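PDB 3TTG: putative aminomethyltransferase from Leptospirillum rubarum, which probably binds a folate cofactor and takes part in folate-dependent one-carbon transfer, like the glycine cleavage T-protein. Local coordinates for residues L172-S177 with Q187-I192; K73-S78 with S160-L165; F36-P41 with I138-P143; R45-V50 with A101-A106; R30-K35 with G212-D217. All blocks are in the same frame, centred on the assembly; numbering follows the deposited sequence.

Followed from the N terminus, residues 30-35 open interaction 5, whose partner 212-217 closes a loop that contains the other four contacts. Residues 36-41 start interaction 3, closed by 138-143, and interaction 4 (45-50 with 101-106) lies wholly within that loop. Interaction 2 starts at 73-78 and ends at 160-165, so it crosses both 4 and 3. Interaction 1, the short 172-177/187-192 connection, follows 2 in series. Interactions 1 and 3 each join a pair of neighbouring strands of the mixed sheet (170-173 with 187-193, and 135-141 with 37-39), to whose end strand interaction 5 adds a helix. Interaction 4 belongs to the antiparallel five-stranded sheet, and interaction 2 bridges the edges of the two sheets.

Interaction 1: residues L172-S177 with Q187-I192; sequences LIHPTS and QADLFI
The H174 imidazole is overlapped on one face by Q187 CB, which sits 3.9 Å from the ring centroid and only 14° off the normal, a CH-pi contact. At the ring edge, H174 NE2 donates to D189 OD2 at 2.7 Å; OD2 lies in the ring plane, whereas NE2 comes to its syn side but tilted out of the carboxylate plane, the two planes being turned 77° apart. Water 2, also at the ring edge, stands 2.8 Å from H174 ND1 and donates to Q187 OE1. With CG anti to the carbonyl carbon (chi1 -66°), H174 can hold its ring above the Q187 chain while its own N bonds Q187 O at 3.0 Å. L172 and D189 form the antiparallel hydrogen-bonded pair, and beyond them L172 CD1 touches F191 CD2 at 3.8 Å. On the opposite face I173 CD1 presses against A188 CB at 3.3 Å, tighter than usual. Replacing H174 by an alanine would probably leave D189 OD2 without its N-H partner and uncover Q187 CB. Outside the pair, W92 also meets the imidazole. The NE2 bond and the water at ND1 are likely to fix the rotation of the ring.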
# COMPACT_ATOMS: atom_id res chain seq x y z
N LEU A 172 -6.62 3.61 -11.27
CA LEU A 172 -6.84 3.71 -9.83
C LEU A 172 -6.07 4.93 -9.34
O LEU A 172 -4.82 4.94 -9.46
CB LEU A 172 -6.31 2.48 -9.07
CG LEU A 172 -7.02 1.10 -9.21
CD1 LEU A 172 -7.11 0.67 -10.66
CD2 LEU A 172 -6.26 0.04 -8.43
N ILE A 173 -6.76 5.89 -8.73
CA ILE A 173 -6.07 7.00 -8.08
C ILE A 173 -6.28 6.77 -6.62
O ILE A 173 -7.42 6.80 -6.16
CB ILE A 173 -6.46 8.41 -8.49
CG1 ILE A 173 -6.53 8.62 -10.00
CG2 ILE A 173 -5.53 9.43 -7.84
CD1 ILE A 173 -5.37 8.38 -10.71
N HIS A 174 -5.22 6.52 -5.89
CA HIS A 174 -5.35 6.22 -4.47
C HIS A 174 -5.89 7.41 -3.69
O HIS A 174 -5.66 8.58 -4.05
CB HIS A 174 -3.97 5.86 -3.86
CG HIS A 174 -3.31 4.60 -4.33
ND1 HIS A 174 -2.34 3.98 -3.56
CD2 HIS A 174 -3.40 3.95 -5.51
CE1 HIS A 174 -1.88 2.98 -4.30
NE2 HIS A 174 -2.50 2.91 -5.46
N PRO A 175 -6.45 7.17 -2.51
CA PRO A 175 -6.69 8.31 -1.59
C PRO A 175 -5.36 8.95 -1.23
O PRO A 175 -4.32 8.25 -1.17
CB PRO A 175 -7.33 7.66 -0.35
CG PRO A 175 -7.18 6.24 -0.51
CD PRO A 175 -6.80 5.88 -1.89
N THR A 176 -5.34 10.27 -1.04
CA THR A 176 -4.07 10.95 -0.72
C THR A 176 -3.68 10.66 0.76
O THR A 176 -2.50 10.67 1.03
CB THR A 176 -4.17 12.41 -1.03
OG1 THR A 176 -5.29 12.93 -0.32
CG2 THR A 176 -4.31 12.65 -2.55
N SER A 177 -4.62 10.25 1.64
CA SER A 177 -4.32 9.90 3.04
C SER A 177 -4.17 8.42 3.21
O SER A 177 -4.95 7.63 2.64
CB SER A 177 -5.39 10.43 4.01
OG SER A 177 -5.26 11.84 3.99
N GLN A 187 -0.74 9.00 -5.97
CA GLN A 187 -0.36 7.66 -6.53
C GLN A 187 -1.41 7.18 -7.47
O GLN A 187 -2.58 7.16 -7.10
CB GLN A 187 -0.19 6.61 -5.46
CG GLN A 187 0.86 6.89 -4.43
CD GLN A 187 0.84 5.82 -3.37
OE1 GLN A 187 0.13 5.93 -2.35
NE2 GLN A 187 1.63 4.79 -3.57
N ALA A 188 -1.04 6.90 -8.71
CA ALA A 188 -1.97 6.35 -9.67
C ALA A 188 -1.43 5.07 -10.27
O ALA A 188 -0.24 4.96 -10.56
CB ALA A 188 -2.24 7.35 -10.77
N ASP A 189 -2.32 4.07 -10.40
CA ASP A 189 -2.00 2.79 -11.01
C ASP A 189 -2.80 2.63 -12.27
O ASP A 189 -4.04 2.59 -12.24
CB ASP A 189 -2.28 1.64 -10.10
CG ASP A 189 -1.65 1.79 -8.72
OD1 ASP A 189 -0.51 2.34 -8.62
OD2 ASP A 189 -2.32 1.44 -7.74
N LEU A 190 -2.11 2.47 -13.36
CA LEU A 190 -2.73 2.33 -14.66
C LEU A 190 -2.68 0.87 -15.09
O LEU A 190 -1.59 0.35 -15.20
CB LEU A 190 -1.99 3.20 -15.69
CG LEU A 190 -2.05 4.71 -15.59
CD1 LEU A 190 -1.44 5.23 -14.30
CD2 LEU A 190 -1.26 5.35 -16.74
N PHE A 191 -3.82 0.25 -15.37
CA PHE A 191 -3.89 -1.14 -15.90
C PHE A 191 -4.24 -1.04 -17.35
O PHE A 191 -5.40 -0.76 -17.69
CB PHE A 191 -4.92 -1.93 -15.11
CG PHE A 191 -4.41 -2.22 -13.72
CD1 PHE A 191 -3.79 -3.42 -13.43
CD2 PHE A 191 -4.60 -1.32 -12.70
CE1 PHE A 191 -3.33 -3.69 -12.13
CE2 PHE A 191 -4.08 -1.56 -11.43
CZ PHE A 191 -3.50 -2.77 -11.15
N ILE A 192 -3.21 -1.14 -18.21
CA ILE A 192 -3.29 -0.91 -19.65
C ILE A 192 -3.49 -2.21 -20.41
O ILE A 192 -2.73 -3.14 -20.16
CB ILE A 192 -1.98 -0.20 -20.09
CG1 ILE A 192 -1.78 1.11 -19.25
CG2 ILE A 192 -2.01 0.11 -21.58
CD1 ILE A 192 -2.97 2.18 -19.36
O HOH W 1 -3.24 9.53 -4.68
O HOH W 2 -1.48 4.13 -0.86

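Interaction 2: residues K73-S78 with S160-L165; sequences KSLSYS and SSFRML
A G1 beta bulge is formed by S160 and S161, which both face I173, and S160 O accepts from L75 across the contact. L75 N donates to S160 O at 3.1 Å, but the C=O...N angle is 107° and the donor stands well above the carbonyl plane, so no lone pair is addressed directly. S74 OG adds a weak, 3.4 Å bond to the same S160 O. On the other side of the S74-S161 bridge, F162 N donates to K73 O at 2.9 Å, again from above the carbonyl plane. One bridge, with CA atoms of S74 and S161 4.4 Å apart, is thus bracketed by two strongly tilted bonds. The side chains of L75 and F162 meet at about a right angle, L75 CD1 reaching F162 CB at 4.0 Å. With CG anti to the amide nitrogen (chi1 -177°), the far end of the F162 ring leads away from 73-78, to lie nearly parallel with Y170 and against A101 and F103. Toward the surface, K73 NZ and R163 NH2, 4.4 Å apart, carry like charges and probably repel mildly; R163 has a cation-pi partner in F157. S161 OG turns to S158 O. The arrangement is a G1 bulge beside a single beta bridge, which links end strand 161-164 of the mixed sheet with end strand 75-81 of the antiparallel one.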
# COMPACT_ATOMS: atom_id res chain seq x y z
N LYS A 73 -17.76 5.75 -9.22
CA LYS A 73 -16.37 5.90 -9.73
C LYS A 73 -15.37 6.08 -8.55
O LYS A 73 -14.32 6.67 -8.72
CB LYS A 73 -16.30 7.09 -10.71
CG LYS A 73 -17.13 6.90 -11.98
CD LYS A 73 -17.17 8.21 -12.81
CE LYS A 73 -18.11 8.14 -13.99
NZ LYS A 73 -18.26 9.46 -14.65
N SER A 74 -15.68 5.52 -7.39
CA SER A 74 -14.84 5.64 -6.24
C SER A 74 -13.96 4.42 -6.09
O SER A 74 -14.28 3.29 -6.52
CB SER A 74 -15.67 5.85 -4.97
OG SER A 74 -14.96 6.67 -4.05
N LEU A 75 -12.84 4.64 -5.40
CA LEU A 75 -11.94 3.59 -5.04
C LEU A 75 -11.93 3.48 -3.51
O LEU A 75 -11.89 4.50 -2.85
CB LEU A 75 -10.55 3.91 -5.54
CG LEU A 75 -9.53 2.80 -5.48
CD1 LEU A 75 -9.76 1.83 -6.55
CD2 LEU A 75 -8.15 3.38 -5.63
N SER A 76 -11.86 2.28 -2.98
CA SER A 76 -11.71 2.12 -1.53
C SER A 76 -10.63 1.10 -1.24
O SER A 76 -10.22 0.35 -2.14
CB SER A 76 -13.04 1.69 -0.92
OG SER A 76 -13.21 0.36 -1.33
N TYR A 77 -9.99 1.24 -0.09
CA TYR A 77 -9.01 0.33 0.40
C TYR A 77 -9.71 -0.63 1.36
O TYR A 77 -10.59 -0.20 2.12
CB TYR A 77 -7.94 1.08 1.13
CG TYR A 77 -6.76 0.26 1.51
CD1 TYR A 77 -5.92 -0.25 0.54
CD2 TYR A 77 -6.39 0.11 2.83
CE1 TYR A 77 -4.76 -0.93 0.88
CE2 TYR A 77 -5.24 -0.57 3.18
CZ TYR A 77 -4.43 -1.11 2.21
OH TYR A 77 -3.29 -1.76 2.59
N SER A 78 -9.33 -1.85 1.33
CA SER A 78 -9.85 -2.84 2.28
C SER A 78 -8.82 -3.85 2.66
O SER A 78 -7.94 -4.18 1.86
CB SER A 78 -11.02 -3.61 1.67
OG SER A 78 -11.72 -4.39 2.65
N SER A 160 -8.83 9.00 -4.71
CA SER A 160 -9.82 7.97 -4.37
C SER A 160 -10.78 7.69 -5.55
O SER A 160 -11.99 7.66 -5.36
CB SER A 160 -10.65 8.37 -3.14
OG SER A 160 -9.83 8.72 -2.04
N SER A 161 -10.24 7.49 -6.76
CA SER A 161 -11.12 7.26 -7.91
C SER A 161 -10.73 6.03 -8.65
O SER A 161 -9.58 5.59 -8.62
CB SER A 161 -11.16 8.46 -8.87
OG SER A 161 -9.90 8.69 -9.47
N PHE A 162 -11.72 5.48 -9.32
CA PHE A 162 -11.62 4.25 -10.13
C PHE A 162 -12.30 4.52 -11.44
O PHE A 162 -13.52 4.75 -11.45
CB PHE A 162 -12.31 3.05 -9.45
CG PHE A 162 -12.14 1.77 -10.24
CD1 PHE A 162 -10.89 1.27 -10.52
CD2 PHE A 162 -13.25 1.16 -10.84
CE1 PHE A 162 -10.73 0.15 -11.31
CE2 PHE A 162 -13.09 0.02 -11.61
CZ PHE A 162 -11.83 -0.49 -11.82
N ARG A 163 -11.55 4.53 -12.53
CA ARG A 163 -12.11 4.87 -13.84
C ARG A 163 -11.79 3.81 -14.88
O ARG A 163 -10.68 3.29 -14.87
CB ARG A 163 -11.51 6.20 -14.34
CG ARG A 163 -11.17 7.31 -13.32
CD ARG A 163 -12.20 8.42 -13.22
NE ARG A 163 -12.36 9.12 -14.51
CZ ARG A 163 -13.24 10.09 -14.75
NH1 ARG A 163 -13.31 10.64 -15.96
NH2 ARG A 163 -14.05 10.53 -13.79
N MSE A 164 -12.74 3.54 -15.81
CA MSE A 164 -12.44 2.68 -16.95
C MSE A 164 -12.01 3.61 -18.07
O MSE A 164 -12.57 4.69 -18.21
CB MSE A 164 -13.61 1.81 -17.37
CG MSE A 164 -13.19 0.69 -18.33
SE MSE A 164 -14.64 -0.49 -18.79
CE MSE A 164 -13.68 -1.56 -20.09
N LEU A 165 -10.91 3.29 -18.74
CA LEU A 165 -10.39 4.09 -19.85
C LEU A 165 -11.25 3.76 -21.11
O LEU A 165 -11.76 2.64 -21.25
CB LEU A 165 -8.89 3.80 -20.07
CG LEU A 165 -7.98 4.18 -18.93
CD1 LEU A 165 -6.59 3.61 -19.11
CD2 LEU A 165 -7.94 5.69 -18.77

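Interaction 3: residues F36-P41 with I138-P143; sequences FGLFYP and IRLVGP
L38 and I138 form the tight part of this antiparallel pairing: L38 CD1 comes to 3.3 Å from I138 CG2, closer than normal carbon contact, while L140 CD2 approaches the same L38 CD1 at 3.9 Å. I138 also lies alongside Y40, both side chains pointing the same way, and its CG2 stands over one face of the phenol ring. Four backbone bonds give the register: G37 pairs with V141 and F39 with R139, each pair bonded in both directions, as in R139 N to F39 O at 2.8 Å. G37 suits its place, since a CB there would fall 3.2 Å from V141 CG2; G142, at phi 106°, would bring a CB against the preceding carbonyl oxygen. Packing is looser at the R139 end, where the partly exposed arginine runs extended from CG to NE (chi2 -172°) and brings its guanidinium against P41, whose CG lies over one face, 3.9 Å from R139 NH2. R139 NH1 stays 4.3 Å from F39 CE2, at the ring edge. The arginine is secured by a salt bridge to E137 and a hydrogen bond to Y221, whose ring stacks on F39. Strand 37-39 lies in a mixed sheet, antiparallel to 135-141 and parallel to 214-215, within the putative folate-binding domain.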
# COMPACT_ATOMS: atom_id res chain seq x y z
N PHE A 36 7.28 14.08 -10.78
CA PHE A 36 6.60 12.79 -10.79
C PHE A 36 7.59 11.71 -11.12
O PHE A 36 8.64 11.97 -11.71
CB PHE A 36 5.38 12.73 -11.76
CG PHE A 36 5.74 12.74 -13.23
CD1 PHE A 36 5.96 11.55 -13.92
CD2 PHE A 36 5.93 13.93 -13.91
CE1 PHE A 36 6.33 11.57 -15.26
CE2 PHE A 36 6.31 13.94 -15.25
CZ PHE A 36 6.48 12.76 -15.91
N GLY A 37 7.23 10.51 -10.70
CA GLY A 37 8.00 9.31 -10.93
C GLY A 37 7.12 8.33 -11.64
O GLY A 37 5.93 8.23 -11.36
N LEU A 38 7.73 7.56 -12.50
CA LEU A 38 7.11 6.50 -13.30
C LEU A 38 7.78 5.18 -12.96
O LEU A 38 9.02 5.11 -12.87
CB LEU A 38 7.34 6.90 -14.77
CG LEU A 38 6.94 5.97 -15.86
CD1 LEU A 38 5.47 5.66 -15.80
CD2 LEU A 38 7.27 6.56 -17.16
N PHE A 39 6.97 4.11 -12.72
CA PHE A 39 7.47 2.80 -12.35
C PHE A 39 6.72 1.70 -13.07
O PHE A 39 5.48 1.68 -13.05
CB PHE A 39 7.35 2.60 -10.82
CG PHE A 39 7.82 1.25 -10.35
CD1 PHE A 39 9.14 0.85 -10.50
CD2 PHE A 39 6.93 0.37 -9.73
CE1 PHE A 39 9.57 -0.39 -10.05
CE2 PHE A 39 7.36 -0.87 -9.28
CZ PHE A 39 8.67 -1.26 -9.46
N TYR A 40 7.46 0.70 -13.62
CA TYR A 40 6.87 -0.46 -14.29
C TYR A 40 7.08 -1.69 -13.44
O TYR A 40 8.15 -2.26 -13.46
CB TYR A 40 7.47 -0.65 -15.68
CG TYR A 40 7.12 0.46 -16.63
CD1 TYR A 40 6.01 0.38 -17.44
CD2 TYR A 40 7.93 1.58 -16.75
CE1 TYR A 40 5.70 1.38 -18.36
CE2 TYR A 40 7.65 2.58 -17.66
CZ TYR A 40 6.52 2.50 -18.45
OH TYR A 40 6.22 3.53 -19.29
N PRO A 41 6.12 -2.10 -12.61
CA PRO A 41 6.36 -3.28 -11.75
C PRO A 41 6.57 -4.56 -12.53
O PRO A 41 5.95 -4.76 -13.58
CB PRO A 41 5.08 -3.37 -10.89
CG PRO A 41 4.09 -2.64 -11.61
CD PRO A 41 4.74 -1.58 -12.43
N ILE A 138 1.28 0.16 -14.90
CA ILE A 138 2.25 1.26 -14.93
C ILE A 138 1.88 2.10 -13.76
O ILE A 138 0.70 2.45 -13.63
CB ILE A 138 2.25 2.12 -16.23
CG1 ILE A 138 2.32 1.27 -17.49
CG2 ILE A 138 3.34 3.19 -16.17
CD1 ILE A 138 2.18 2.06 -18.84
N ARG A 139 2.84 2.49 -12.94
CA ARG A 139 2.54 3.33 -11.78
C ARG A 139 3.12 4.71 -11.89
O ARG A 139 4.28 4.90 -12.34
CB ARG A 139 3.04 2.70 -10.51
CG ARG A 139 2.35 1.41 -10.25
CD ARG A 139 2.67 0.85 -8.92
NE ARG A 139 2.15 -0.53 -8.84
CZ ARG A 139 2.66 -1.51 -8.09
NH1 ARG A 139 3.64 -1.26 -7.25
NH2 ARG A 139 2.16 -2.74 -8.17
N LEU A 140 2.33 5.69 -11.38
CA LEU A 140 2.73 7.08 -11.34
C LEU A 140 2.73 7.54 -9.90
O LEU A 140 1.81 7.18 -9.18
CB LEU A 140 1.77 7.96 -12.15
CG LEU A 140 1.82 7.87 -13.69
CD1 LEU A 140 0.62 8.63 -14.28
CD2 LEU A 140 3.12 8.40 -14.22
N VAL A 141 3.75 8.33 -9.48
CA VAL A 141 3.77 8.91 -8.14
C VAL A 141 4.17 10.38 -8.22
O VAL A 141 4.92 10.75 -9.10
CB VAL A 141 4.70 8.16 -7.14
CG1 VAL A 141 4.26 6.71 -6.94
CG2 VAL A 141 6.16 8.21 -7.57
N GLY A 142 3.72 11.19 -7.25
CA GLY A 142 4.16 12.57 -7.15
C GLY A 142 3.17 13.63 -7.56
O GLY A 142 2.11 13.32 -8.11
N PRO A 143 3.55 14.90 -7.26
CA PRO A 143 2.60 16.01 -7.39
C PRO A 143 2.03 16.28 -8.78
O PRO A 143 0.94 16.85 -8.87
CB PRO A 143 3.40 17.24 -6.90
CG PRO A 143 4.78 16.82 -6.79
CD PRO A 143 4.79 15.34 -6.59

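Interaction 4: residues R45-V50 with A101-A106; sequences RPSIFV and ALFPPA
R45 lays its extended chain (chi2 -169°, chi3 173°) across the backbone of F103 and P104, bringing NH1 to F103 O at 2.8 Å. The bond is bent, with an N-H...O angle of 146°, and the oxygen is tilted from the guanidinium plane; P105 CA covers one face of that group. R45 CG meanwhile passes 3.1 Å from P104 O. Next along, P46 and P104 cross obliquely, with P46 CG 3.8 Å from P104 CG. I48 approaches at about a right angle, its CG1 4.0 Å from P104 CD. The carbonyl of P46 is buried without a hydrogen-bond partner in the model, where F103 CA makes a CA-H...O contact with P46 O at 3.4 Å. I48 and L102 form the antiparallel hydrogen-bonded pair, bonded in both directions. At the neighbouring non-hydrogen-bonded pair, F49 CE1 sits against A101 CB at 3.4 Å, whereas V50 CG2 reaches L102 CD1 on the I48 face. The R45 guanidinium has a second partner in D90, through a salt bridge. Helices 109-118 and 55-60 cover the face carrying I48, V50 and L102; strands 48-51 and 99-103 are flanked by 127-130 and 87-96, while F103 on the other face meets F191.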
# COMPACT_ATOMS: atom_id res chain seq x y z
N ARG A 45 -0.23 -5.89 -9.40
CA ARG A 45 -1.34 -6.43 -8.66
C ARG A 45 -2.25 -7.23 -9.65
O ARG A 45 -2.54 -6.80 -10.79
CB ARG A 45 -2.18 -5.35 -8.01
CG ARG A 45 -1.54 -4.71 -6.79
CD ARG A 45 -2.50 -3.84 -6.02
NE ARG A 45 -1.90 -3.39 -4.77
CZ ARG A 45 -2.20 -3.76 -3.51
NH1 ARG A 45 -3.22 -4.58 -3.27
NH2 ARG A 45 -1.53 -3.25 -2.49
N PRO A 46 -2.76 -8.38 -9.22
CA PRO A 46 -3.80 -9.07 -10.03
C PRO A 46 -5.07 -8.23 -10.19
O PRO A 46 -5.32 -7.32 -9.42
CB PRO A 46 -4.12 -10.36 -9.21
CG PRO A 46 -2.97 -10.50 -8.26
CD PRO A 46 -2.50 -9.09 -7.95
N SER A 47 -5.84 -8.53 -11.23
CA SER A 47 -7.10 -7.87 -11.61
C SER A 47 -8.20 -8.85 -11.47
O SER A 47 -8.40 -9.65 -12.37
CB SER A 47 -7.01 -7.41 -13.08
OG SER A 47 -6.25 -6.23 -13.17
N ILE A 48 -8.91 -8.84 -10.34
CA ILE A 48 -9.94 -9.84 -10.06
C ILE A 48 -11.29 -9.23 -10.13
O ILE A 48 -11.54 -8.22 -9.47
CB ILE A 48 -9.73 -10.47 -8.65
CG1 ILE A 48 -8.31 -10.98 -8.42
CG2 ILE A 48 -10.77 -11.57 -8.39
CD1 ILE A 48 -7.83 -12.08 -9.50
N PHE A 49 -12.18 -9.83 -10.89
CA PHE A 49 -13.54 -9.27 -11.00
C PHE A 49 -14.56 -10.18 -10.37
O PHE A 49 -14.43 -11.41 -10.44
CB PHE A 49 -13.89 -8.97 -12.45
CG PHE A 49 -13.07 -7.80 -12.97
CD1 PHE A 49 -13.55 -6.50 -12.87
CD2 PHE A 49 -11.73 -7.96 -13.30
CE1 PHE A 49 -12.77 -5.42 -13.30
CE2 PHE A 49 -10.96 -6.87 -13.72
CZ PHE A 49 -11.47 -5.61 -13.69
N VAL A 50 -15.56 -9.58 -9.72
CA VAL A 50 -16.66 -10.31 -9.10
C VAL A 50 -17.98 -9.81 -9.70
O VAL A 50 -18.33 -8.63 -9.61
CB VAL A 50 -16.66 -10.24 -7.57
CG1 VAL A 50 -17.72 -11.19 -7.00
CG2 VAL A 50 -15.28 -10.57 -7.02
N ALA A 101 -14.39 -4.70 -8.97
CA ALA A 101 -12.97 -4.96 -9.33
C ALA A 101 -12.12 -4.97 -8.07
O ALA A 101 -12.25 -4.07 -7.28
CB ALA A 101 -12.47 -3.89 -10.28
N LEU A 102 -11.30 -5.99 -7.88
CA LEU A 102 -10.45 -6.13 -6.72
C LEU A 102 -9.06 -6.28 -7.18
O LEU A 102 -8.76 -7.12 -8.05
CB LEU A 102 -10.85 -7.37 -5.84
CG LEU A 102 -12.27 -7.40 -5.32
CD1 LEU A 102 -12.61 -8.77 -4.72
CD2 LEU A 102 -12.51 -6.29 -4.31
N PHE A 103 -8.18 -5.54 -6.54
CA PHE A 103 -6.72 -5.58 -6.86
C PHE A 103 -5.95 -5.98 -5.60
O PHE A 103 -5.54 -5.11 -4.81
CB PHE A 103 -6.24 -4.27 -7.42
CG PHE A 103 -7.04 -3.89 -8.64
CD1 PHE A 103 -6.56 -4.15 -9.91
CD2 PHE A 103 -8.23 -3.19 -8.52
CE1 PHE A 103 -7.31 -3.82 -11.04
CE2 PHE A 103 -8.95 -2.80 -9.65
CZ PHE A 103 -8.52 -3.18 -10.91
N PRO A 104 -5.79 -7.30 -5.38
CA PRO A 104 -5.02 -7.78 -4.22
C PRO A 104 -3.50 -7.62 -4.45
O PRO A 104 -3.11 -7.06 -5.46
CB PRO A 104 -5.43 -9.23 -4.14
CG PRO A 104 -5.53 -9.62 -5.57
CD PRO A 104 -6.22 -8.44 -6.21
N PRO A 105 -2.66 -7.98 -3.49
CA PRO A 105 -1.23 -7.75 -3.66
C PRO A 105 -0.59 -8.56 -4.78
O PRO A 105 -1.00 -9.68 -5.05
CB PRO A 105 -0.63 -8.20 -2.30
CG PRO A 105 -1.79 -8.17 -1.33
CD PRO A 105 -2.97 -8.53 -2.13
N ALA A 106 0.50 -8.03 -5.34
CA ALA A 106 1.29 -8.76 -6.33
C ALA A 106 1.64 -10.15 -5.85
O ALA A 106 1.98 -10.33 -4.69
CB ALA A 106 2.59 -7.96 -6.65

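Interaction 5: residues R30-K35 with G212-D217; sequences RIAHKK and GGVLLD
The flat peptide between G212 and G213 is approached from two directions: the K35 chain lies well to one side of its plane, and I31 CG2 comes from the oxygen end, slightly to the other side. I31 CG2 is 3.3 Å from G212 O, and K35 CD lies 3.5 Å from the same oxygen. K35 is extended beyond CG, its methylenes running past the carbonyl while NZ stays 4.1 Å from G212 O. At G212, whose phi is positive, a CB would fall 2.7 Å from K35 NZ, so glycine leaves room for the lysine end. Further along, I31 CG2 meets V214 CB at 3.8 Å, the two branched side chains meeting at a slant. V214 CG1 lies 4.1 Å from A32 CB, and L216 CD1 touches that CB more distantly. The I31, A32, V214 and L216 part is apolar, and the segments share no hydrogen bond. Replacing K35 by an alanine would remove the methylenes beside G212 O and is likely to leave that side of the carbonyl uncovered. The H33 ring, turned elsewhere, stacks on Y224. The arrangement is that of a helix end packed on a sheet edge: helix 29-34 covers the start of end strand 214-215, which runs parallel to strand 37-39.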
# COMPACT_ATOMS: atom_id res chain seq x y z
N ARG A 30 14.18 12.39 -5.38
CA ARG A 30 14.00 13.86 -5.27
C ARG A 30 13.14 14.40 -6.42
O ARG A 30 12.25 15.22 -6.19
CB ARG A 30 15.37 14.56 -5.30
CG ARG A 30 16.22 14.28 -4.07
CD ARG A 30 17.61 14.89 -4.26
NE ARG A 30 18.57 14.58 -3.20
CZ ARG A 30 18.68 15.21 -2.03
NH1 ARG A 30 17.81 16.15 -1.69
NH2 ARG A 30 19.63 14.88 -1.17
N ILE A 31 13.37 13.89 -7.64
CA ILE A 31 12.60 14.32 -8.81
C ILE A 31 11.17 13.82 -8.67
O ILE A 31 10.23 14.54 -9.00
CB ILE A 31 13.27 13.81 -10.11
CG1 ILE A 31 14.71 14.36 -10.25
CG2 ILE A 31 12.43 14.15 -11.36
CD1 ILE A 31 15.56 13.53 -11.32
N ALA A 32 10.98 12.59 -8.20
CA ALA A 32 9.61 12.09 -8.04
C ALA A 32 8.82 12.89 -6.99
O ALA A 32 7.64 13.14 -7.20
CB ALA A 32 9.61 10.62 -7.70
N HIS A 33 9.49 13.34 -5.90
CA HIS A 33 8.83 14.14 -4.86
C HIS A 33 8.47 15.55 -5.35
O HIS A 33 7.50 16.11 -4.88
CB HIS A 33 9.75 14.27 -3.61
CG HIS A 33 9.87 13.02 -2.82
ND1 HIS A 33 8.82 12.54 -2.07
CD2 HIS A 33 10.92 12.21 -2.66
CE1 HIS A 33 9.28 11.46 -1.45
NE2 HIS A 33 10.53 11.20 -1.82
N LYS A 34 9.23 16.11 -6.29
CA LYS A 34 9.01 17.46 -6.80
C LYS A 34 8.14 17.48 -8.07
O LYS A 34 7.39 18.42 -8.27
CB LYS A 34 10.38 18.11 -7.08
CG LYS A 34 10.35 19.64 -7.16
CD LYS A 34 11.56 20.24 -7.93
CE LYS A 34 11.21 20.76 -9.31
NZ LYS A 34 12.42 21.14 -10.09
N LYS A 35 8.31 16.50 -8.96
CA LYS A 35 7.55 16.42 -10.22
C LYS A 35 6.73 15.13 -10.24
O LYS A 35 5.57 15.11 -9.81
CB LYS A 35 8.51 16.54 -11.41
CG LYS A 35 9.25 17.91 -11.41
CD LYS A 35 9.68 18.39 -12.78
CE LYS A 35 10.86 19.32 -12.72
NZ LYS A 35 11.34 19.72 -14.07
N GLY A 212 10.32 16.57 -17.46
CA GLY A 212 11.27 16.35 -16.37
C GLY A 212 10.89 15.46 -15.20
O GLY A 212 11.40 15.65 -14.09
N GLY A 213 10.09 14.44 -15.45
CA GLY A 213 9.80 13.44 -14.44
C GLY A 213 10.95 12.45 -14.44
O GLY A 213 11.93 12.65 -15.15
N VAL A 214 10.82 11.33 -13.72
CA VAL A 214 11.89 10.34 -13.67
C VAL A 214 11.34 8.93 -13.77
O VAL A 214 10.32 8.60 -13.18
CB VAL A 214 12.73 10.53 -12.35
CG1 VAL A 214 11.90 10.37 -11.08
CG2 VAL A 214 14.00 9.66 -12.33
N LEU A 215 12.08 8.09 -14.48
CA LEU A 215 11.80 6.67 -14.57
C LEU A 215 12.48 6.02 -13.38
O LEU A 215 13.71 6.01 -13.26
CB LEU A 215 12.28 6.11 -15.90
CG LEU A 215 11.95 4.65 -16.20
CD1 LEU A 215 10.46 4.37 -16.15
CD2 LEU A 215 12.49 4.25 -17.58
N LEU A 216 11.69 5.52 -12.46
CA LEU A 216 12.20 4.88 -11.24
C LEU A 216 12.48 3.39 -11.49
O LEU A 216 11.72 2.72 -12.18
CB LEU A 216 11.16 5.03 -10.13
CG LEU A 216 10.83 6.47 -9.64
CD1 LEU A 216 9.60 6.46 -8.71
CD2 LEU A 216 11.99 7.09 -8.89
N ASP A 217 13.55 2.89 -10.93
CA ASP A 217 13.83 1.46 -10.91
C ASP A 217 13.18 0.92 -9.60
O ASP A 217 12.69 1.72 -8.78
CB ASP A 217 15.37 1.19 -11.06
CG ASP A 217 16.25 1.55 -9.89
OD1 ASP A 217 15.72 2.09 -8.87
OD2 ASP A 217 17.48 1.44 -10.03